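Local coordinates for protein putative poly(3-hydroxybutyrate) depolymerase LpqC (Bordetella parapertussis 12822, PDB 3D0K) that probably acts as an alpha/beta-hydrolase esterase, perhaps cleaving the ester bonds of poly(3-hydroxybutyrate) or related substrates, at residues P180-R185 against L195-L200; R202-P207 against R255-G260; A22-I27 against N43-Y48; V58-V63 against V86-S91. One frame throughout, in Å; residues are numbered along the deposited sequence.

Interaction 1: residues P180-R185 against L195-L200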
# COMPACT_ATOMS: atom_id res chain seq x y z
N PRO A 180 -9.36 -8.48 10.99
CA PRO A 180 -8.33 -8.74 12.02
C PRO A 180 -8.84 -9.81 12.99
O PRO A 180 -9.17 -9.54 14.16
CB PRO A 180 -8.16 -7.37 12.70
CG PRO A 180 -9.54 -6.73 12.51
CD PRO A 180 -10.13 -7.25 11.26
N THR A 181 -8.88 -11.04 12.50
CA THR A 181 -9.41 -12.17 13.26
C THR A 181 -8.95 -13.47 12.61
O THR A 181 -8.80 -13.56 11.40
CB THR A 181 -10.98 -12.18 13.29
OG1 THR A 181 -11.42 -13.35 14.00
CG2 THR A 181 -11.60 -12.23 11.88
N PHE A 182 -8.72 -14.46 13.46
CA PHE A 182 -8.33 -15.78 13.03
C PHE A 182 -9.56 -16.66 12.74
O PHE A 182 -9.43 -17.84 12.43
CB PHE A 182 -7.39 -16.39 14.06
CG PHE A 182 -6.00 -15.80 14.00
CD1 PHE A 182 -5.65 -14.70 14.76
CD2 PHE A 182 -5.04 -16.34 13.11
CE1 PHE A 182 -4.34 -14.15 14.67
CE2 PHE A 182 -3.75 -15.82 13.02
CZ PHE A 182 -3.39 -14.71 13.79
N GLU A 183 -10.75 -16.08 12.79
CA GLU A 183 -11.96 -16.87 12.50
C GLU A 183 -12.05 -17.36 11.04
O GLU A 183 -12.69 -18.39 10.79
CB GLU A 183 -13.23 -16.09 12.80
CG GLU A 183 -13.49 -15.85 14.28
CD GLU A 183 -14.45 -14.69 14.51
OE1 GLU A 183 -14.08 -13.49 14.27
OE2 GLU A 183 -15.59 -14.99 14.93
N HIS A 184 -11.46 -16.61 10.10
CA HIS A 184 -11.56 -16.90 8.66
C HIS A 184 -10.17 -17.09 8.09
O HIS A 184 -9.20 -16.48 8.56
CB HIS A 184 -12.28 -15.77 7.91
CG HIS A 184 -13.52 -15.32 8.60
ND1 HIS A 184 -13.65 -14.05 9.14
CD2 HIS A 184 -14.65 -15.98 8.91
CE1 HIS A 184 -14.84 -13.95 9.71
NE2 HIS A 184 -15.46 -15.11 9.59
N ARG A 185 -10.09 -17.97 7.07
CA ARG A 185 -8.85 -18.20 6.36
C ARG A 185 -8.53 -16.95 5.55
O ARG A 185 -9.42 -16.29 5.00
CB ARG A 185 -8.99 -19.38 5.41
CG ARG A 185 -7.67 -19.80 4.67
CD ARG A 185 -7.87 -21.20 4.03
NE ARG A 185 -7.96 -22.19 5.12
CZ ARG A 185 -6.90 -22.85 5.60
NH1 ARG A 185 -5.69 -22.65 5.05
NH2 ARG A 185 -7.04 -23.73 6.61
N LEU A 195 0.37 -16.99 10.44
CA LEU A 195 0.42 -15.73 11.19
C LEU A 195 0.11 -15.98 12.67
O LEU A 195 -0.48 -17.00 13.01
CB LEU A 195 -0.59 -14.75 10.60
CG LEU A 195 -0.26 -14.26 9.17
CD1 LEU A 195 -1.36 -13.35 8.62
CD2 LEU A 195 1.12 -13.59 9.11
N THR A 196 0.49 -15.05 13.54
CA THR A 196 0.35 -15.27 15.01
C THR A 196 -0.43 -14.12 15.66
O THR A 196 -0.65 -13.09 15.02
CB THR A 196 1.72 -15.33 15.68
OG1 THR A 196 2.34 -14.05 15.56
CG2 THR A 196 2.62 -16.38 15.01
N GLU A 197 -0.83 -14.29 16.92
CA GLU A 197 -1.42 -13.18 17.68
C GLU A 197 -0.49 -11.95 17.79
O GLU A 197 -0.98 -10.82 17.85
CB GLU A 197 -1.93 -13.64 19.06
CG GLU A 197 -3.32 -14.37 18.97
CD GLU A 197 -4.54 -13.40 18.88
OE1 GLU A 197 -5.31 -13.47 17.90
OE2 GLU A 197 -4.77 -12.59 19.80
N ASP A 198 0.82 -12.16 17.80
CA ASP A 198 1.77 -11.05 17.73
C ASP A 198 1.63 -10.22 16.46
O ASP A 198 1.76 -8.98 16.52
CB ASP A 198 3.23 -11.53 17.90
CG ASP A 198 3.52 -12.03 19.33
OD1 ASP A 198 4.65 -12.56 19.59
OD2 ASP A 198 2.64 -11.88 20.23
N HIS A 199 1.39 -10.87 15.31
CA HIS A 199 1.21 -10.11 14.05
C HIS A 199 -0.02 -9.22 14.21
O HIS A 199 -0.01 -8.05 13.83
CB HIS A 199 0.98 -11.02 12.82
CG HIS A 199 2.24 -11.65 12.31
ND1 HIS A 199 2.57 -12.96 12.56
CD2 HIS A 199 3.26 -11.13 11.59
CE1 HIS A 199 3.74 -13.23 12.01
NE2 HIS A 199 4.19 -12.13 11.43
N LEU A 200 -1.08 -9.82 14.74
CA LEU A 200 -2.32 -9.10 14.98
C LEU A 200 -2.14 -7.92 15.95
O LEU A 200 -2.66 -6.82 15.69
CB LEU A 200 -3.42 -10.07 15.48
CG LEU A 200 -4.78 -9.36 15.68
CD1 LEU A 200 -5.26 -8.53 14.46
CD2 LEU A 200 -5.87 -10.34 16.08

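Interaction 2: residues R202-P207 against R255-G260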
# COMPACT_ATOMS: atom_id res chain seq x y z
N ARG A 202 0.58 -6.26 16.59
CA ARG A 202 1.37 -5.21 15.93
C ARG A 202 0.55 -4.46 14.89
O ARG A 202 0.65 -3.19 14.78
CB ARG A 202 2.58 -5.82 15.23
CG ARG A 202 3.61 -6.43 16.17
CD ARG A 202 4.51 -7.21 15.24
NE ARG A 202 5.14 -8.40 15.80
CZ ARG A 202 5.99 -8.39 16.82
NH1 ARG A 202 6.28 -7.24 17.44
NH2 ARG A 202 6.51 -9.54 17.25
N LEU A 203 -0.27 -5.21 14.14
CA LEU A 203 -1.21 -4.57 13.17
C LEU A 203 -2.11 -3.56 13.83
O LEU A 203 -2.27 -2.40 13.36
CB LEU A 203 -2.04 -5.65 12.45
CG LEU A 203 -3.21 -5.20 11.57
CD1 LEU A 203 -2.67 -4.42 10.36
CD2 LEU A 203 -4.11 -6.37 11.21
N LEU A 204 -2.80 -4.01 14.89
CA LEU A 204 -3.70 -3.15 15.63
C LEU A 204 -3.08 -1.90 16.23
O LEU A 204 -3.73 -0.88 16.27
CB LEU A 204 -4.45 -3.95 16.72
CG LEU A 204 -5.42 -5.04 16.21
CD1 LEU A 204 -5.90 -5.93 17.36
CD2 LEU A 204 -6.65 -4.42 15.46
N ALA A 205 -1.82 -1.98 16.66
CA ALA A 205 -1.15 -0.87 17.33
C ALA A 205 -0.73 0.22 16.35
O ALA A 205 -0.60 1.40 16.73
CB ALA A 205 0.08 -1.39 18.09
N TYR A 206 -0.48 -0.19 15.11
CA TYR A 206 0.18 0.69 14.15
C TYR A 206 -0.77 1.85 13.80
O TYR A 206 -1.97 1.63 13.63
CB TYR A 206 0.61 -0.08 12.88
CG TYR A 206 1.59 0.79 12.05
CD1 TYR A 206 1.11 1.74 11.15
CD2 TYR A 206 2.99 0.69 12.22
CE1 TYR A 206 1.95 2.55 10.44
CE2 TYR A 206 3.86 1.51 11.48
CZ TYR A 206 3.32 2.44 10.58
OH TYR A 206 4.17 3.24 9.84
N PRO A 207 -0.24 3.08 13.71
CA PRO A 207 -1.14 4.21 13.34
C PRO A 207 -1.50 4.29 11.84
O PRO A 207 -1.30 5.33 11.19
CB PRO A 207 -0.34 5.44 13.79
CG PRO A 207 1.11 5.02 13.50
CD PRO A 207 1.14 3.54 13.99
N ARG A 255 -9.12 -7.77 23.32
CA ARG A 255 -7.81 -8.19 23.75
C ARG A 255 -7.15 -7.27 24.76
O ARG A 255 -6.06 -7.57 25.23
CB ARG A 255 -6.90 -8.37 22.52
CG ARG A 255 -7.32 -9.59 21.63
CD ARG A 255 -6.52 -9.60 20.31
NE ARG A 255 -6.79 -10.79 19.49
CZ ARG A 255 -7.87 -10.92 18.73
NH1 ARG A 255 -8.77 -9.94 18.73
NH2 ARG A 255 -8.06 -12.01 18.00
N GLY A 256 -7.78 -6.13 25.03
CA GLY A 256 -7.22 -5.10 25.90
C GLY A 256 -5.97 -4.47 25.31
O GLY A 256 -5.12 -4.00 26.07
N LEU A 257 -5.86 -4.48 23.98
CA LEU A 257 -4.69 -3.96 23.24
C LEU A 257 -4.81 -2.50 22.84
O LEU A 257 -5.91 -2.02 22.60
CB LEU A 257 -4.39 -4.78 21.96
CG LEU A 257 -3.82 -6.18 22.20
CD1 LEU A 257 -3.92 -7.00 20.93
CD2 LEU A 257 -2.38 -6.22 22.80
N PRO A 258 -3.65 -1.79 22.77
CA PRO A 258 -3.70 -0.45 22.13
C PRO A 258 -4.14 -0.51 20.64
O PRO A 258 -3.82 -1.49 19.91
CB PRO A 258 -2.27 0.09 22.26
CG PRO A 258 -1.41 -1.04 22.74
CD PRO A 258 -2.29 -2.18 23.23
N PHE A 259 -4.90 0.51 20.22
CA PHE A 259 -5.45 0.57 18.87
C PHE A 259 -5.07 1.89 18.22
O PHE A 259 -5.45 2.95 18.70
CB PHE A 259 -6.96 0.48 18.95
CG PHE A 259 -7.66 0.53 17.62
CD1 PHE A 259 -7.46 -0.49 16.67
CD2 PHE A 259 -8.61 1.53 17.36
CE1 PHE A 259 -8.14 -0.47 15.46
CE2 PHE A 259 -9.31 1.56 16.11
CZ PHE A 259 -9.09 0.58 15.19
N GLY A 260 -4.32 1.81 17.12
CA GLY A 260 -3.68 2.97 16.50
C GLY A 260 -4.35 3.45 15.21
O GLY A 260 -4.00 4.54 14.72

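Interaction 3: residues A22-I27 against N43-Y48. With SO4 (sulfate ion), chain H.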
# COMPACT_ATOMS: atom_id res chain seq x y z
N ALA A 22 17.68 13.00 -11.53
CA ALA A 22 16.27 13.42 -11.52
C ALA A 22 15.51 12.92 -12.73
O ALA A 22 16.10 12.68 -13.78
CB ALA A 22 16.13 14.95 -11.38
N GLY A 23 14.20 12.72 -12.54
CA GLY A 23 13.25 12.44 -13.63
C GLY A 23 12.48 11.14 -13.39
O GLY A 23 12.56 10.56 -12.30
N ARG A 24 11.75 10.69 -14.41
CA ARG A 24 10.98 9.44 -14.30
C ARG A 24 11.86 8.31 -14.74
O ARG A 24 12.76 8.48 -15.61
CB ARG A 24 9.76 9.48 -15.21
CG ARG A 24 8.94 10.68 -14.99
CD ARG A 24 7.56 10.39 -15.30
NE ARG A 24 7.30 10.43 -16.72
CZ ARG A 24 6.74 11.47 -17.31
NH1 ARG A 24 6.43 12.54 -16.56
NH2 ARG A 24 6.51 11.45 -18.63
N ASN A 25 11.63 7.13 -14.18
CA ASN A 25 12.32 5.95 -14.67
C ASN A 25 11.45 4.72 -14.52
O ASN A 25 10.46 4.74 -13.75
CB ASN A 25 13.64 5.77 -13.91
CG ASN A 25 14.72 5.08 -14.75
OD1 ASN A 25 14.41 4.40 -15.73
ND2 ASN A 25 15.98 5.23 -14.34
N ALA A 26 11.78 3.68 -15.27
CA ALA A 26 11.16 2.35 -15.08
C ALA A 26 12.30 1.35 -14.92
O ALA A 26 13.02 1.05 -15.90
CB ALA A 26 10.28 2.00 -16.26
N ILE A 27 12.52 0.86 -13.70
CA ILE A 27 13.72 0.09 -13.35
C ILE A 27 13.30 -1.38 -13.23
O ILE A 27 12.56 -1.71 -12.30
CB ILE A 27 14.30 0.58 -12.04
CG1 ILE A 27 14.56 2.11 -12.08
CG2 ILE A 27 15.56 -0.22 -11.65
CD1 ILE A 27 14.97 2.70 -10.73
N ASN A 43 8.60 1.82 -11.05
CA ASN A 43 8.33 3.06 -11.77
C ASN A 43 8.59 4.16 -10.77
O ASN A 43 7.92 4.27 -9.75
CB ASN A 43 6.89 3.10 -12.32
CG ASN A 43 6.74 2.22 -13.53
OD1 ASN A 43 7.36 2.51 -14.57
ND2 ASN A 43 6.00 1.09 -13.40
N THR A 44 9.63 4.94 -11.04
CA THR A 44 10.14 5.87 -10.05
C THR A 44 10.04 7.32 -10.50
O THR A 44 9.96 7.62 -11.72
CB THR A 44 11.62 5.55 -9.73
OG1 THR A 44 12.43 5.74 -10.93
CG2 THR A 44 11.74 4.14 -9.22
N TYR A 45 10.07 8.23 -9.53
CA TYR A 45 10.28 9.64 -9.85
C TYR A 45 11.21 10.25 -8.82
O TYR A 45 10.98 10.14 -7.60
CB TYR A 45 8.98 10.43 -9.89
CG TYR A 45 9.21 11.87 -10.22
CD1 TYR A 45 9.54 12.25 -11.52
CD2 TYR A 45 9.04 12.85 -9.24
CE1 TYR A 45 9.76 13.63 -11.83
CE2 TYR A 45 9.26 14.23 -9.53
CZ TYR A 45 9.63 14.60 -10.81
OH TYR A 45 9.81 15.95 -11.09
N ARG A 46 12.23 10.92 -9.32
CA ARG A 46 13.11 11.66 -8.46
C ARG A 46 13.08 13.14 -8.85
O ARG A 46 13.38 13.48 -10.00
CB ARG A 46 14.55 11.13 -8.56
CG ARG A 46 15.51 11.97 -7.75
CD ARG A 46 16.89 11.35 -7.77
NE ARG A 46 17.79 12.23 -7.04
CZ ARG A 46 18.78 11.79 -6.29
NH1 ARG A 46 19.51 12.66 -5.62
NH2 ARG A 46 19.02 10.47 -6.21
N PRO A 47 12.67 14.03 -7.93
CA PRO A 47 12.61 15.47 -8.26
C PRO A 47 14.00 16.10 -8.28
O PRO A 47 14.92 15.59 -7.62
CB PRO A 47 11.84 16.11 -7.09
CG PRO A 47 12.00 15.16 -5.98
CD PRO A 47 12.21 13.74 -6.56
N TYR A 48 14.15 17.22 -8.97
CA TYR A 48 15.37 18.00 -8.76
C TYR A 48 15.41 18.44 -7.30
O TYR A 48 14.38 18.73 -6.71
CB TYR A 48 15.40 19.22 -9.66
CG TYR A 48 15.55 18.82 -11.09
CD1 TYR A 48 16.77 18.34 -11.57
CD2 TYR A 48 14.50 18.97 -11.98
CE1 TYR A 48 16.95 17.99 -12.91
CE2 TYR A 48 14.66 18.61 -13.34
CZ TYR A 48 15.89 18.13 -13.78
OH TYR A 48 16.05 17.77 -15.08
S SO4 H . 20.09 15.79 -10.99
O1 SO4 H . 20.08 17.24 -10.77
O2 SO4 H . 19.25 15.18 -9.96
O3 SO4 H . 19.69 15.36 -12.35
O4 SO4 H . 21.48 15.32 -10.84
O HOH W 1 13.49 8.14 -11.14
O HOH W 2 7.83 4.63 -16.03

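Interaction 4: residues V58-V63 against V86-S91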
# COMPACT_ATOMS: atom_id res chain seq x y z
N VAL A 58 6.45 5.04 -1.09
CA VAL A 58 6.21 3.81 -1.88
C VAL A 58 4.71 3.92 -2.28
O VAL A 58 3.88 4.12 -1.42
CB VAL A 58 6.49 2.56 -1.07
CG1 VAL A 58 6.18 1.28 -1.87
CG2 VAL A 58 8.02 2.53 -0.61
N VAL A 59 4.41 3.81 -3.56
CA VAL A 59 3.02 3.97 -4.03
C VAL A 59 2.57 2.68 -4.67
O VAL A 59 3.20 2.22 -5.64
CB VAL A 59 2.95 5.14 -5.05
CG1 VAL A 59 1.61 5.22 -5.69
CG2 VAL A 59 3.33 6.46 -4.37
N GLN A 60 1.47 2.08 -4.20
CA GLN A 60 0.97 0.85 -4.82
C GLN A 60 -0.29 1.05 -5.68
O GLN A 60 -1.28 1.54 -5.17
CB GLN A 60 0.71 -0.23 -3.80
CG GLN A 60 1.98 -0.70 -3.06
CD GLN A 60 2.95 -1.39 -4.03
OE1 GLN A 60 2.54 -1.95 -5.08
NE2 GLN A 60 4.23 -1.39 -3.67
N HIS A 61 -0.20 0.63 -6.94
CA HIS A 61 -1.25 0.83 -7.99
C HIS A 61 -2.49 0.02 -7.67
O HIS A 61 -2.45 -0.89 -6.84
CB HIS A 61 -0.67 0.44 -9.37
CG HIS A 61 -0.07 -0.96 -9.44
ND1 HIS A 61 -0.79 -2.10 -9.15
CD2 HIS A 61 1.18 -1.37 -9.77
CE1 HIS A 61 -0.00 -3.16 -9.29
NE2 HIS A 61 1.18 -2.74 -9.69
N GLY A 62 -3.62 0.32 -8.32
CA GLY A 62 -4.77 -0.55 -8.12
C GLY A 62 -4.80 -1.70 -9.13
O GLY A 62 -3.74 -2.20 -9.58
N VAL A 63 -6.01 -2.07 -9.53
CA VAL A 63 -6.29 -3.30 -10.28
C VAL A 63 -5.73 -3.26 -11.71
O VAL A 63 -5.30 -4.30 -12.25
CB VAL A 63 -7.84 -3.64 -10.24
CG1 VAL A 63 -8.65 -2.63 -11.07
CG2 VAL A 63 -8.09 -5.11 -10.69
N VAL A 86 8.53 5.81 -5.44
CA VAL A 86 8.82 4.47 -5.94
C VAL A 86 7.51 3.71 -6.01
O VAL A 86 6.85 3.49 -4.96
CB VAL A 86 9.75 3.70 -4.96
CG1 VAL A 86 9.97 2.28 -5.42
CG2 VAL A 86 11.13 4.44 -4.82
N ALA A 87 7.16 3.30 -7.23
CA ALA A 87 5.94 2.54 -7.46
C ALA A 87 6.28 1.10 -7.93
O ALA A 87 6.45 0.88 -9.15
CB ALA A 87 5.06 3.27 -8.43
N PRO A 88 6.40 0.15 -6.97
CA PRO A 88 6.61 -1.25 -7.35
C PRO A 88 5.40 -1.70 -8.16
O PRO A 88 4.27 -1.66 -7.65
CB PRO A 88 6.69 -1.98 -6.00
CG PRO A 88 7.06 -0.87 -4.97
CD PRO A 88 6.30 0.33 -5.50
N THR A 89 5.66 -2.18 -9.38
CA THR A 89 4.62 -2.41 -10.37
C THR A 89 4.58 -3.88 -10.79
O THR A 89 5.56 -4.41 -11.30
CB THR A 89 4.90 -1.54 -11.58
OG1 THR A 89 4.97 -0.18 -11.13
CG2 THR A 89 3.79 -1.67 -12.59
N PHE A 90 3.40 -4.51 -10.60
CA PHE A 90 3.27 -5.98 -10.78
C PHE A 90 2.32 -6.23 -11.93
O PHE A 90 1.12 -6.01 -11.82
CB PHE A 90 2.76 -6.63 -9.45
CG PHE A 90 3.70 -6.41 -8.29
CD1 PHE A 90 4.78 -7.25 -8.09
CD2 PHE A 90 3.53 -5.30 -7.44
CE1 PHE A 90 5.65 -7.03 -7.05
CE2 PHE A 90 4.38 -5.07 -6.40
CZ PHE A 90 5.47 -5.91 -6.21
N SER A 91 2.88 -6.62 -13.07
CA SER A 91 2.11 -6.70 -14.28
C SER A 91 1.12 -7.85 -14.22
O SER A 91 1.35 -8.82 -13.51
CB SER A 91 3.05 -6.89 -15.48
OG SER A 91 3.66 -8.17 -15.43
O HOH W 3 2.60 0.68 -7.79

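Interaction 1: residues P180-R185 against L195-L200
Phe-182 carries CG anti to its carbonyl carbon and beside its backbone N (chi1 -75°), which turns the ring onto the start of helix 197-205. Leu-200 has CG anti to its N instead (chi1 -177°), and this sends CD1 to within 3.6 Å of Pro-180 CB. Thr-196 O lies near the Phe-182 ring plane, 3.4 Å from Phe-182 CZ. Leu-195 O comes in obliquely, 3.5 Å from Phe-182 CE2. The weakly positive rim hydrogens suit such oxygens. Glu-197 bends at chi2 and runs past the ring in the opposite direction. Its OE1 lies 3.4 Å from Phe-182 CD1, with carboxylate and ring planes 54° apart. Its OE2 forms a salt bridge with Arg-255.

Residues 180-185 lie in the loop between strand 168-172 and helix 197-205, and 195-200 lead into that helix and form its first turn. Strand, helix and the next parallel strand 209-213 make a beta-alpha-beta crossover. Thr-196 is the N-cap and forms a capping box with His-199: Thr-196 N donates to His-199 ND1 at 3.1 Å, close to the imidazole plane, and His-199 N returns a weak bond to Thr-196 OG1. Leu-195 CD2 covers a face of the same ring. On the loop side, Thr-181 OG1 accepts from Glu-183 N in an ST turn and donates to Glu-183 OE1 at 2.7 Å. Ala-247 of helix 237-255 packs on Pro-180.

Interaction 2: residues R202-P207 against R255-G260
Leu-204 O receives the N-H of Gly-260 at 2.9 Å. The bond is nearly straight, 167° at the hydrogen, and lies in the carbonyl plane. Phe-259 CA offers a C-H to the same Leu-204 O at 3.4 Å, so two groups grip this one oxygen at the end of the helix. Two more C-H contacts follow along the chain. Gly-260 CA faces Ala-205 O at 3.5 Å, and Pro-207 CA faces Gly-260 O at 3.2 Å.

Side chains close the inner part. Leu-204 splits its branches between two partners. CD1 reaches Leu-257 CD1 at 4.2 Å, and CD2 meets Phe-259 CD1 at an oblique angle.

Further out, Ala-251 and Ala-252 of helix 237-255 pack on Leu-204. Leu-203 O accepts from Trp-261 NE1, and Tyr-206 OH is hydrogen-bonded to Phe-166 O. Gly-256, with positive phi, ends helix 237-255 in a Schellman motif, and the chain then passes the C-terminal end of helix 197-205.

Residues 204-207 and 257-260 run in similar directions, 29° apart, and lead into strands 209-213 and 262-266. The end of helix 197-205 bonded to the loop after helix 237-255, just ahead of two neighbouring parallel strands, fits the alpha-beta-alpha sandwich.

Interaction 3: residues A22-I27 against N43-Y48
Gly-23 O is gripped by several groups. Arg-46 N donates to it at 3.0 Å, water 1 donates to it, and Tyr-45 CA adds a C-H contact. The same water lies 2.6 Å from Thr-44 OG1. The hydroxyl sits between the backbone N and the carbonyl carbon (chi1 63°), on the face shared with Asn-25, and approaches Asn-25 CB to 3.2 Å. Thr-44 and Asn-25 form a hydrogen-bonded antiparallel pair, with Thr-44 N 2.8 Å from Asn-25 O. Gly-23 and Arg-46 form the other.

On the face of Arg-24, Ala-26, Asn-43 and Tyr-45, Arg-24 brings CG to the edge of the Tyr-45 ring, 3.9 Å from CD1. Ala-26 CB lies 3.4 Å from Asn-43 OD1. That oxygen accepts from water 2, and Asn-43 ND2 is hydrogen-bonded to Thr-89 OG1.

Beyond the strands, Ala-22 CB sits over one face of Tyr-48 in a CH-pi contact, 3.7 Å from the ring centroid. A sulfate, probably from the crystallisation liquor, takes the N-H of Ala-22 on O3 at 3.2 Å. Its O1 lies at the edge of the Tyr-48 ring.

The pair is a beta hairpin at the border of the sheet. Strand 23-29 is outermost, and strand 40-46 bonds on to strand 84-89. Helices 67-73 and 75-81 pack against the face of Arg-24 and Tyr-45, while Leu-19 touches Thr-44 on the other.

Interaction 4: residues V58-V63 against V86-S91
His-61, Pro-88 and Val-86 bury the most surface here, and each has a different task. His-61 has CG between its backbone N and carbonyl carbon (chi1 54°), which points the ring across to the other strand end. Its NE2 accepts the N-H of Phe-90 at 3.0 Å. That bond is almost straight, 172° at the hydrogen, and lies in the imidazole plane. On the far side of the ring, ND1 donates to Gly-62 O at 3.0 Å.

Val-86 makes the regular parallel bridge, opposite Val-58. Val-59 N donates to Val-86 O at 2.8 Å, and Val-58 CA adds a C-H contact to the same oxygen.

Pro-88 interrupts the pattern, because it has no N-H to give to Val-59 O. Water 3 fills the role. It donates to Val-59 O at 2.7 Å and to Pro-88 O at 2.9 Å, and accepts from His-61 N at 2.9 Å. The proline ring itself packs at about a right angle on Val-58, with CD 3.8 Å from Val-58 CG1. Ala-87 CA adds a C-H contact to Val-59 O.

The strands belong to the parallel part of the central mixed sheet of an alpha/beta-hydrolase-like fold, and strand 142-147 lies on the other side of strand 56-60. His-61 and Gly-62 begin the loop after strand 56-60, which in many relatives helps form the oxyanion hole. With both ring nitrogens bonded, the imidazole is fixed in rotation. It ties that loop to the chain just past strand 84-89, where direct strand pairing gives way to water.

How the interactions relate
Interactions 1 and 2 share helix 197-205, and their centres are 13 Å apart. The salt bridge from Glu-197 OE2 to Arg-255 NE, 2.7 Å, joins them. Interactions 3 and 4 meet in the sheet, centres 14 Å apart. Asn-43 O lies 2.8 Å from Ala-87 N, and Asn-43 ND2 lies 2.8 Å from Thr-89 OG1; both are probable hydrogen bonds. The two pairs stand apart: the centres of interactions 1 and 3 are 38 Å from each other, on opposite sides of the chain's centre. Interaction 4 is the most central. Gln-60 there touches the probable nucleophile elbow around Ser-148, which may form a triad with His-271 and Asp-216.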